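Sulfite reductase [ferredoxin] (Mycobacterium tuberculosis, PDB 1ZJ8) catalyses the six-electron reduction of sulfite to sulfide with electrons from ferredoxin, using siroheme and a [4Fe-4S] cluster. Local coordinates at residues G44-V49 and R71-W76; G78-R83 and E170-C175. All blocks are in the same frame, centred on the assembly; numbering follows the deposited sequence.

Contact 1: residues G44-V49 and R71-W76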
ATOM      1  N   GLY A  44      -2.500  28.931   0.310  1.00 66.32           N
ATOM      2  CA  GLY A  44      -3.851  28.570   0.779  1.00 66.47           C
ATOM      3  C   GLY A  44      -4.015  27.063   0.823  1.00 66.65           C
ATOM      4  O   GLY A  44      -3.205  26.339   0.231  1.00 66.87           O
ATOM      5  N   ASN A  45      -5.049  26.583   1.520  1.00 66.74           N
ATOM      6  CA  ASN A  45      -5.259  25.134   1.645  1.00 66.81           C
ATOM      7  C   ASN A  45      -5.265  24.502   0.243  1.00 66.88           C
ATOM      8  O   ASN A  45      -5.970  24.982  -0.648  1.00 66.79           O
ATOM      9  CB  ASN A  45      -6.539  24.795   2.440  1.00 66.99           C
ATOM     10  CG  ASN A  45      -6.625  23.300   2.835  1.00 67.12           C
ATOM     11  OD1 ASN A  45      -6.168  22.416   2.099  1.00 67.67           O
ATOM     12  ND2 ASN A  45      -7.217  23.026   4.000  1.00 66.69           N
ATOM     13  N   PRO A  46      -4.414  23.479   0.018  1.00 66.94           N
ATOM     14  CA  PRO A  46      -4.452  22.773  -1.276  1.00 66.92           C
ATOM     15  C   PRO A  46      -5.830  22.181  -1.658  1.00 66.87           C
ATOM     16  O   PRO A  46      -6.222  22.241  -2.821  1.00 66.60           O
ATOM     17  CB  PRO A  46      -3.386  21.676  -1.110  1.00 67.01           C
ATOM     18  CG  PRO A  46      -2.432  22.222  -0.067  1.00 66.97           C
ATOM     19  CD  PRO A  46      -3.329  22.972   0.889  1.00 66.98           C
ATOM     20  N   LEU A  47      -6.571  21.664  -0.680  1.00 66.93           N
ATOM     21  CA  LEU A  47      -7.904  21.091  -0.921  1.00 67.14           C
ATOM     22  C   LEU A  47      -8.884  22.026  -1.643  1.00 67.23           C
ATOM     23  O   LEU A  47      -9.985  21.603  -2.008  1.00 66.93           O
ATOM     24  CB  LEU A  47      -8.528  20.638   0.417  1.00 67.21           C
ATOM     25  CG  LEU A  47      -8.042  19.324   1.055  1.00 66.61           C
ATOM     26  CD1 LEU A  47      -8.003  19.436   2.566  1.00 66.56           C
ATOM     27  CD2 LEU A  47      -8.917  18.148   0.627  1.00 66.06           C
ATOM     28  N   ASP A  48      -8.500  23.292  -1.825  1.00 67.74           N
ATOM     29  CA  ASP A  48      -9.384  24.307  -2.432  1.00 68.06           C
ATOM     30  C   ASP A  48      -9.662  24.070  -3.914  1.00 68.20           C
ATOM     31  O   ASP A  48     -10.721  24.468  -4.427  1.00 68.00           O
ATOM     32  CB  ASP A  48      -8.799  25.712  -2.229  1.00 68.18           C
ATOM     33  CG  ASP A  48      -8.874  26.178  -0.776  1.00 68.68           C
ATOM     34  OD1 ASP A  48      -8.082  25.695   0.057  1.00 68.80           O
ATOM     35  OD2 ASP A  48      -9.713  27.048  -0.463  1.00 69.19           O
ATOM     36  N   VAL A  49      -8.716  23.395  -4.575  1.00 68.44           N
ATOM     37  CA  VAL A  49      -8.796  23.095  -6.012  1.00 68.64           C
ATOM     38  C   VAL A  49     -10.127  22.510  -6.441  1.00 68.73           C
ATOM     39  O   VAL A  49     -10.549  22.735  -7.571  1.00 68.72           O
ATOM     40  CB  VAL A  49      -7.718  22.076  -6.483  1.00 68.72           C
ATOM     41  CG1 VAL A  49      -7.782  21.889  -8.005  1.00 68.68           C
ATOM     42  CG2 VAL A  49      -6.327  22.508  -6.070  1.00 68.68           C
ATOM     43  N   ARG A  71       0.443  19.410 -11.034  1.00 61.56           N
ATOM     44  CA  ARG A  71       1.503  18.559 -10.476  1.00 61.68           C
ATOM     45  C   ARG A  71       1.590  18.541  -8.936  1.00 61.21           C
ATOM     46  O   ARG A  71       2.478  17.885  -8.382  1.00 60.94           O
ATOM     47  CB  ARG A  71       2.872  18.969 -11.061  1.00 62.09           C
ATOM     48  CG  ARG A  71       3.094  18.581 -12.536  1.00 62.66           C
ATOM     49  CD  ARG A  71       4.481  18.996 -13.028  1.00 62.72           C
ATOM     50  NE  ARG A  71       4.401  20.009 -14.081  1.00 64.23           N
ATOM     51  CZ  ARG A  71       4.647  19.807 -15.382  1.00 65.10           C
ATOM     52  NH1 ARG A  71       5.018  18.610 -15.851  1.00 65.26           N
ATOM     53  NH2 ARG A  71       4.533  20.824 -16.233  1.00 64.68           N
ATOM     54  N   GLY A  72       0.691  19.254  -8.252  1.00 60.89           N
ATOM     55  CA  GLY A  72       0.766  19.398  -6.792  1.00 60.39           C
ATOM     56  C   GLY A  72      -0.591  19.323  -6.113  1.00 60.08           C
ATOM     57  O   GLY A  72      -0.918  18.338  -5.446  1.00 60.10           O
ATOM     58  N   ARG A  73      -1.391  20.365  -6.287  1.00 59.45           N
ATOM     59  CA  ARG A  73      -2.630  20.499  -5.542  1.00 59.00           C
ATOM     60  C   ARG A  73      -3.691  19.449  -5.910  1.00 58.43           C
ATOM     61  O   ARG A  73      -4.559  19.131  -5.091  1.00 58.28           O
ATOM     62  CB  ARG A  73      -3.156  21.923  -5.713  1.00 59.04           C
ATOM     63  CG  ARG A  73      -3.162  22.721  -4.425  1.00 59.83           C
ATOM     64  CD  ARG A  73      -3.373  24.247  -4.623  1.00 60.01           C
ATOM     65  NE  ARG A  73      -2.094  24.976  -4.571  1.00 60.86           N
ATOM     66  CZ  ARG A  73      -1.685  25.886  -5.452  1.00 60.74           C
ATOM     67  NH1 ARG A  73      -2.455  26.243  -6.474  1.00 61.13           N
ATOM     68  NH2 ARG A  73      -0.498  26.453  -5.301  1.00 60.15           N
ATOM     69  N   PHE A  74      -3.614  18.920  -7.135  1.00 57.80           N
ATOM     70  CA  PHE A  74      -4.495  17.817  -7.602  1.00 57.09           C
ATOM     71  C   PHE A  74      -4.417  16.577  -6.710  1.00 56.04           C
ATOM     72  O   PHE A  74      -5.405  15.881  -6.493  1.00 55.76           O
ATOM     73  CB  PHE A  74      -4.117  17.393  -9.037  1.00 57.46           C
ATOM     74  CG  PHE A  74      -4.961  18.021 -10.117  1.00 58.00           C
ATOM     75  CD1 PHE A  74      -5.201  19.391 -10.140  1.00 58.61           C
ATOM     76  CD2 PHE A  74      -5.493  17.236 -11.144  1.00 58.78           C
ATOM     77  CE1 PHE A  74      -5.969  19.967 -11.162  1.00 58.52           C
ATOM     78  CE2 PHE A  74      -6.269  17.810 -12.171  1.00 58.35           C
ATOM     79  CZ  PHE A  74      -6.501  19.169 -12.177  1.00 58.08           C
ATOM     80  N   ARG A  75      -3.226  16.313  -6.202  1.00 55.01           N
ATOM     81  CA  ARG A  75      -2.974  15.133  -5.395  1.00 54.64           C
ATOM     82  C   ARG A  75      -3.869  15.094  -4.163  1.00 53.96           C
ATOM     83  O   ARG A  75      -4.345  14.036  -3.768  1.00 54.18           O
ATOM     84  CB  ARG A  75      -1.505  15.093  -5.005  1.00 54.64           C
ATOM     85  CG  ARG A  75      -0.603  15.001  -6.227  1.00 54.97           C
ATOM     86  CD  ARG A  75       0.830  14.945  -5.829  1.00 55.11           C
ATOM     87  NE  ARG A  75       1.679  14.732  -6.985  1.00 55.20           N
ATOM     88  CZ  ARG A  75       2.984  14.511  -6.916  1.00 56.13           C
ATOM     89  NH1 ARG A  75       3.604  14.470  -5.742  1.00 57.34           N
ATOM     90  NH2 ARG A  75       3.674  14.326  -8.026  1.00 56.73           N
ATOM     91  N   TRP A  76      -4.158  16.250  -3.585  1.00 53.18           N
ATOM     92  CA  TRP A  76      -5.026  16.305  -2.412  1.00 52.53           C
ATOM     93  C   TRP A  76      -6.404  15.743  -2.700  1.00 51.78           C
ATOM     94  O   TRP A  76      -7.210  15.599  -1.770  1.00 51.44           O
ATOM     95  CB  TRP A  76      -5.154  17.738  -1.889  1.00 52.64           C
ATOM     96  CG  TRP A  76      -4.135  18.074  -0.878  1.00 52.52           C
ATOM     97  CD1 TRP A  76      -4.333  18.211   0.458  1.00 52.61           C
ATOM     98  CD2 TRP A  76      -2.734  18.304  -1.110  1.00 52.27           C
ATOM     99  NE1 TRP A  76      -3.148  18.527   1.077  1.00 52.94           N
ATOM    100  CE2 TRP A  76      -2.153  18.595   0.136  1.00 52.27           C
ATOM    101  CE3 TRP A  76      -1.922  18.311  -2.252  1.00 52.66           C
ATOM    102  CZ2 TRP A  76      -0.796  18.877   0.278  1.00 52.69           C
ATOM    103  CZ3 TRP A  76      -0.571  18.591  -2.111  1.00 52.63           C
ATOM    104  CH2 TRP A  76      -0.021  18.869  -0.858  1.00 52.73           C
TER

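Contact 2: residues G78-R83 and E170-C175. With SRM (siroheme), chain E.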
ATOM      1  N   GLY A  78      -6.417  12.898  -4.914  1.00 50.06           N
ATOM      2  CA  GLY A  78      -6.089  11.600  -5.498  1.00 49.98           C
ATOM      3  C   GLY A  78      -5.989  11.583  -7.020  1.00 49.70           C
ATOM      4  O   GLY A  78      -6.169  10.521  -7.641  1.00 49.34           O
ATOM      5  N   LEU A  79      -5.693  12.749  -7.615  1.00 49.38           N
ATOM      6  CA  LEU A  79      -5.468  12.865  -9.057  1.00 49.05           C
ATOM      7  C   LEU A  79      -4.001  13.057  -9.279  1.00 48.97           C
ATOM      8  O   LEU A  79      -3.418  14.061  -8.896  1.00 49.10           O
ATOM      9  CB  LEU A  79      -6.247  14.011  -9.664  1.00 48.67           C
ATOM     10  CG  LEU A  79      -7.737  13.685  -9.765  1.00 48.66           C
ATOM     11  CD1 LEU A  79      -8.564  14.962  -9.772  1.00 49.36           C
ATOM     12  CD2 LEU A  79      -8.053  12.820 -10.988  1.00 47.67           C
ATOM     13  N   TYR A  80      -3.406  12.031  -9.852  1.00 49.35           N
ATOM     14  CA  TYR A  80      -1.997  11.987 -10.158  1.00 49.41           C
ATOM     15  C   TYR A  80      -1.957  11.864 -11.710  1.00 49.51           C
ATOM     16  O   TYR A  80      -2.746  11.140 -12.325  1.00 49.41           O
ATOM     17  CB  TYR A  80      -1.374  10.776  -9.416  1.00 49.26           C
ATOM     18  CG  TYR A  80      -0.544  10.996  -8.124  1.00 48.81           C
ATOM     19  CD1 TYR A  80       0.801  11.360  -8.234  1.00 48.83           C
ATOM     20  CD2 TYR A  80      -1.054  10.715  -6.798  1.00 49.62           C
ATOM     21  CE1 TYR A  80       1.618  11.515  -7.114  1.00 49.04           C
ATOM     22  CE2 TYR A  80      -0.205  10.858  -5.664  1.00 49.64           C
ATOM     23  CZ  TYR A  80       1.116  11.268  -5.846  1.00 49.48           C
ATOM     24  OH  TYR A  80       1.950  11.426  -4.770  1.00 49.49           O
ATOM     25  N   THR A  81      -1.077  12.633 -12.334  1.00 49.93           N
ATOM     26  CA  THR A  81      -0.898  12.630 -13.789  1.00 50.00           C
ATOM     27  C   THR A  81      -0.331  11.259 -14.249  1.00 50.33           C
ATOM     28  O   THR A  81       0.531  10.703 -13.563  1.00 50.75           O
ATOM     29  CB  THR A  81       0.061  13.791 -14.151  1.00 49.90           C
ATOM     30  OG1 THR A  81      -0.336  14.387 -15.392  1.00 50.72           O
ATOM     31  CG2 THR A  81       1.527  13.336 -14.171  1.00 48.90           C
ATOM     32  N   GLN A  82      -0.785  10.701 -15.374  1.00 50.37           N
ATOM     33  CA  GLN A  82      -0.240   9.398 -15.811  1.00 50.49           C
ATOM     34  C   GLN A  82       0.829   9.510 -16.927  1.00 50.89           C
ATOM     35  O   GLN A  82       0.907  10.522 -17.627  1.00 50.91           O
ATOM     36  CB  GLN A  82      -1.368   8.400 -16.162  1.00 50.57           C
ATOM     37  CG  GLN A  82      -2.084   8.563 -17.516  1.00 50.72           C
ATOM     38  CD  GLN A  82      -2.897   7.306 -17.933  1.00 50.46           C
ATOM     39  OE1 GLN A  82      -3.837   6.886 -17.244  1.00 48.97           O
ATOM     40  NE2 GLN A  82      -2.538   6.727 -19.082  1.00 49.60           N
ATOM     41  N   ARG A  83       1.646   8.459 -17.078  1.00 51.32           N
ATOM     42  CA  ARG A  83       2.793   8.435 -18.019  1.00 51.40           C
ATOM     43  C   ARG A  83       2.356   8.318 -19.490  1.00 51.89           C
ATOM     44  O   ARG A  83       1.606   7.400 -19.861  1.00 52.02           O
ATOM     45  CB  ARG A  83       3.759   7.279 -17.693  1.00 51.23           C
ATOM     46  CG  ARG A  83       5.096   7.266 -18.497  1.00 51.45           C
ATOM     47  CD  ARG A  83       5.729   5.857 -18.536  1.00 51.32           C
ATOM     48  NE  ARG A  83       7.093   5.769 -19.081  1.00 50.85           N
ATOM     49  CZ  ARG A  83       8.208   6.123 -18.432  1.00 51.60           C
ATOM     50  NH1 ARG A  83       8.142   6.663 -17.222  1.00 52.00           N
ATOM     51  NH2 ARG A  83       9.404   5.963 -19.000  1.00 51.66           N
ATOM     52  N   GLU A 170      -7.489  13.495   0.153  1.00 44.07           N
ATOM     53  CA  GLU A 170      -6.183  13.257   0.764  1.00 44.40           C
ATOM     54  C   GLU A 170      -5.723  11.824   0.486  1.00 44.46           C
ATOM     55  O   GLU A 170      -5.022  11.214   1.304  1.00 44.38           O
ATOM     56  CB  GLU A 170      -6.200  13.589   2.281  1.00 44.57           C
ATOM     57  CG  GLU A 170      -6.215  15.111   2.618  1.00 44.75           C
ATOM     58  CD  GLU A 170      -6.595  15.450   4.078  1.00 44.81           C
ATOM     59  OE1 GLU A 170      -7.705  15.088   4.524  1.00 46.53           O
ATOM     60  OE2 GLU A 170      -5.806  16.121   4.776  1.00 44.27           O
ATOM     61  N   ALA A 171      -6.117  11.304  -0.682  1.00 44.63           N
ATOM     62  CA  ALA A 171      -5.706   9.968  -1.128  1.00 44.93           C
ATOM     63  C   ALA A 171      -4.271  10.041  -1.629  1.00 45.33           C
ATOM     64  O   ALA A 171      -3.502   9.088  -1.477  1.00 45.42           O
ATOM     65  CB  ALA A 171      -6.625   9.450  -2.233  1.00 44.78           C
ATOM     66  N   CYS A 172      -3.929  11.175  -2.248  1.00 46.07           N
ATOM     67  CA  CYS A 172      -2.539  11.535  -2.584  1.00 45.91           C
ATOM     68  C   CYS A 172      -2.183  12.803  -1.769  1.00 45.50           C
ATOM     69  O   CYS A 172      -3.038  13.372  -1.093  1.00 44.75           O
ATOM     70  CB  CYS A 172      -2.398  11.795  -4.117  1.00 46.30           C
ATOM     71  SG  CYS A 172      -1.725  10.468  -5.282  1.00 48.67           S
ATOM     72  N   GLY A 173      -0.925  13.229  -1.823  1.00 45.52           N
ATOM     73  CA  GLY A 173      -0.534  14.540  -1.268  1.00 45.45           C
ATOM     74  C   GLY A 173       0.242  14.539   0.040  1.00 45.31           C
ATOM     75  O   GLY A 173       0.516  13.494   0.622  1.00 45.34           O
ATOM     76  N   ASP A 174       0.593  15.738   0.502  1.00 45.31           N
ATOM     77  CA  ASP A 174       1.336  15.935   1.760  1.00 45.09           C
ATOM     78  C   ASP A 174       0.380  16.001   2.972  1.00 44.91           C
ATOM     79  O   ASP A 174       0.163  17.074   3.566  1.00 44.75           O
ATOM     80  CB  ASP A 174       2.186  17.214   1.661  1.00 45.37           C
ATOM     81  CG  ASP A 174       3.364  17.081   0.679  1.00 46.02           C
ATOM     82  OD1 ASP A 174       3.433  16.069  -0.073  1.00 45.94           O
ATOM     83  OD2 ASP A 174       4.231  17.997   0.673  1.00 45.56           O
ATOM     84  N   CYS A 175      -0.165  14.826   3.320  1.00 44.43           N
ATOM     85  CA  CYS A 175      -1.337  14.685   4.200  1.00 43.58           C
ATOM     86  C   CYS A 175      -1.629  13.195   4.456  1.00 42.78           C
ATOM     87  O   CYS A 175      -1.023  12.335   3.824  1.00 43.10           O
ATOM     88  CB  CYS A 175      -2.523  15.332   3.504  1.00 43.87           C
ATOM     89  SG  CYS A 175      -2.614  14.832   1.779  1.00 45.43           S
TER
HETATM   90 FE   SRM E 557       3.358   4.681  -3.761  1.00 36.68          FE
HETATM   91  CHA SRM E 557       4.622   7.330  -5.510  1.00 39.33           C
HETATM   92  CHB SRM E 557       2.011   3.480  -6.582  1.00 37.03           C
HETATM   93  CHC SRM E 557       2.117   2.186  -2.080  1.00 31.66           C
HETATM   94  CHD SRM E 557       6.215   4.594  -1.821  1.00 36.19           C
HETATM   95  NA  SRM E 557       3.158   5.384  -5.622  1.00 38.55           N
HETATM   96  C1A SRM E 557       3.629   6.544  -6.132  1.00 39.78           C
HETATM   97  C2A SRM E 557       3.003   6.929  -7.437  1.00 40.69           C
HETATM   98  CMA SRM E 557       1.902   7.915  -7.193  1.00 40.05           C
HETATM   99  CDA SRM E 557       4.012   7.377  -8.457  1.00 42.56           C
HETATM  100  CEA SRM E 557       4.165   8.833  -8.759  1.00 44.84           C
HETATM  101  O3A SRM E 557       4.532   9.591  -7.856  1.00 47.29           O
HETATM  102  O4A SRM E 557       3.923   9.280  -9.890  1.00 46.66           O
HETATM  103  C3A SRM E 557       2.460   5.610  -7.872  1.00 40.44           C
HETATM  104  CAA SRM E 557       1.131   5.678  -8.546  1.00 40.25           C
HETATM  105  CBA SRM E 557       1.487   5.830 -10.001  1.00 41.43           C
HETATM  106  CCA SRM E 557       0.458   5.185 -10.871  1.00 42.67           C
HETATM  107  O1A SRM E 557      -0.028   4.088 -10.521  1.00 41.33           O
HETATM  108  O2A SRM E 557       0.101   5.782 -11.916  1.00 43.03           O
HETATM  109  C4A SRM E 557       2.523   4.783  -6.634  1.00 39.08           C
HETATM  110  NB  SRM E 557       2.143   3.210  -4.235  1.00 35.16           N
HETATM  111  C1B SRM E 557       1.621   2.842  -5.407  1.00 34.63           C
HETATM  112  C2B SRM E 557       0.604   1.738  -5.335  1.00 33.18           C
HETATM  113  CMB SRM E 557      -0.571   1.914  -6.254  1.00 32.44           C
HETATM  114  CDB SRM E 557       1.300   0.470  -5.703  1.00 33.03           C
HETATM  115  CEB SRM E 557       0.505  -0.787  -5.723  1.00 33.40           C
HETATM  116  O3B SRM E 557       0.256  -1.406  -6.780  1.00 33.18           O
HETATM  117  O4B SRM E 557       0.089  -1.194  -4.639  1.00 34.85           O
HETATM  118  C3B SRM E 557       0.295   1.789  -3.854  1.00 32.49           C
HETATM  119  CAB SRM E 557      -0.801   2.781  -3.564  1.00 32.29           C
HETATM  120  CBB SRM E 557      -1.530   2.457  -2.296  1.00 31.87           C
HETATM  121  CCB SRM E 557      -2.449   3.584  -1.923  1.00 31.13           C
HETATM  122  O1B SRM E 557      -3.659   3.502  -2.120  1.00 31.81           O
HETATM  123  O2B SRM E 557      -2.022   4.601  -1.385  1.00 33.57           O
HETATM  124  C4B SRM E 557       1.561   2.418  -3.340  1.00 33.82           C
HETATM  125  NC  SRM E 557       4.068   3.552  -2.363  1.00 33.63           N
HETATM  126  C1C SRM E 557       3.342   2.670  -1.647  1.00 31.18           C
HETATM  127  C2C SRM E 557       4.074   2.012  -0.667  1.00 32.91           C
HETATM  128  CDC SRM E 557       3.718   0.808   0.140  1.00 33.13           C
HETATM  129  CEC SRM E 557       2.964   0.926   1.407  1.00 32.44           C
HETATM  130  O3C SRM E 557       2.451   2.021   1.731  1.00 31.81           O
HETATM  131  O4C SRM E 557       2.902  -0.105   2.092  1.00 32.69           O
HETATM  132  C3C SRM E 557       5.254   2.692  -0.660  1.00 33.32           C
HETATM  133  CAC SRM E 557       6.321   2.280   0.301  1.00 33.48           C
HETATM  134  CBC SRM E 557       6.151   2.531   1.785  1.00 32.83           C
HETATM  135  CCC SRM E 557       6.486   3.983   2.077  1.00 32.31           C
HETATM  136  O1C SRM E 557       5.715   4.906   1.699  1.00 28.39           O
HETATM  137  O2C SRM E 557       7.566   4.204   2.682  1.00 31.62           O
HETATM  138  C4C SRM E 557       5.207   3.654  -1.636  1.00 34.77           C
HETATM  139  ND  SRM E 557       4.905   5.952  -3.463  1.00 37.36           N
HETATM  140  C1D SRM E 557       6.005   5.603  -2.777  1.00 37.00           C
HETATM  141  C2D SRM E 557       7.067   6.444  -3.161  1.00 38.32           C
HETATM  142  CAD SRM E 557       8.217   6.790  -2.232  1.00 37.48           C
HETATM  143  CBD SRM E 557       8.106   8.017  -1.381  1.00 39.18           C
HETATM  144  CCD SRM E 557       9.120   8.386  -0.336  1.00 40.36           C
HETATM  145  O1D SRM E 557       8.730   8.383   0.853  1.00 41.96           O
HETATM  146  O2D SRM E 557      10.305   8.681  -0.647  1.00 37.19           O
HETATM  147  C3D SRM E 557       6.556   7.314  -4.110  1.00 37.58           C
HETATM  148  CDD SRM E 557       7.156   8.643  -4.478  1.00 38.97           C
HETATM  149  CED SRM E 557       7.022   9.876  -3.611  1.00 39.54           C
HETATM  150  O3D SRM E 557       6.219   9.920  -2.679  1.00 39.68           O
HETATM  151  O4D SRM E 557       7.718  10.881  -3.814  1.00 38.84           O
HETATM  152  C4D SRM E 557       5.218   7.000  -4.284  1.00 38.45           C
HETATM  153  O   HOH W   1       1.714  13.289  -2.887  1.00 10.90           O

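Contact 1: residues G44-V49 and R71-W76
Pro-46 tilts its CB-CG edge onto one face of the Trp-76 indole in a proline-aromatic CH-pi contact, which joins the 3-10 turn ahead of helix 49-60 to the end of helix 67-73 and the 3-10 turn after it. CB of Pro-46 stands over the face of the five-membered ring, 3.5 Å from its centroid and 13° off the normal, while CG reaches toward the fused bond and the benzo ring. A rigid pyrrolidine suits this place because it brings fixed methylene groups against the indole and also fits a 3-10 turn. Its other neighbour is the methylene chain of Arg-73, whose CG lies 3.4 Å from Pro-46 CA. The apolar stem of that arginine packs against the proline, while its guanidinium goes to Asp-69 in a salt bridge and to the carbonyl of Leu-40.

Val-49 closes the buried side with a forked side chain. With CG1 anti to the backbone N (chi1 -176°), CG2 packs on Arg-73 CB, and CG1 approaches Phe-74 CE1 obliquely at 4.1 Å. Phe-74 in turn meets the ring of Phe-105.

The outer side is looser. Leu-47, partly exposed, brings CG only to 3.9 Å from Trp-76 CD1, with its side chain roughly at right angles to the indole, and the neighbouring Asp-48 lies at the surface. Here the turn is shaped by its own polar atoms: Asn-45, also partly exposed, forms an Asx turn, its OD1 accepting from Leu-47 N at 2.9 Å, with that nitrogen 36° out of the carbonyl plane.

Contact 2: residues G78-R83 and E170-C175
The Tyr-Cys thioether beside the siroheme belongs to the active site of this sulfite reductase, and Tyr-80 and Cys-172 are its two halves. Cys-172 SG is bonded to Tyr-80 CE2, the ring carbon next to the one bearing the hydroxyl, giving a 3'-(S-cysteinyl)-tyrosine. The modelled CE2-SG length of 1.6 Å is too short to be relied on at this resolution. The sulfur meets the ring at its edge, close to the ring plane, and does not lie over a face. One face receives the siroheme: methyl CMA sits over the centre of the Tyr-80 ring, 3.5 Å above its plane. A chi2 of -82° stands the ring nearly perpendicular to the plane of CA, CB and CG, and the thioether holds its edge toward residues 170-175. At the rim, Tyr-80 CE1 comes within 3.6 Å of the siroheme acetate oxygen O3A.

The phenol oxygen is tied back to residues 170-175 by water: Tyr-80 OH lies 2.7 Å from the water oxygen, which accepts a weak hydrogen bond from Gly-173 N. Glycine suits both backbone bends, since Gly-173 and Gly-78 have positive phi; Gly-78 CA also packs against Ala-171 CB at 3.9 Å.

Strand 79-83 forms one margin of an antiparallel sheet and pairs with strand 104-109, where Tyr-80 and Met-106 share backbone hydrogen bonds. The thioether therefore fastens that sheet edge to the loop between helix 154-162 and strand 176-181, the first strand of a different, mixed sheet.

Overall arrangement
Contacts 1 and 2 follow one another along the chain, contact 1 closing just before contact 2 opens, and their centres are about 9 Å apart. They touch directly: Trp-76 O and Glu-170 N, 2.9 Å apart, probably form a hydrogen bond, and Arg-75, from the 71-76 segment, reaches contact 2, its NE 3.2 Å from Tyr-80 CE1. The residues 71-76 thus connect the outer packing to the active site. Contact 1 stays outside the site, the Trp-76 side chain being about 11 Å from the siroheme at the nearest atoms. Contact 2 meets the siroheme itself, and the Tyr-80 side chain is about 8 Å from the [4Fe-4S] cluster at the nearest atoms.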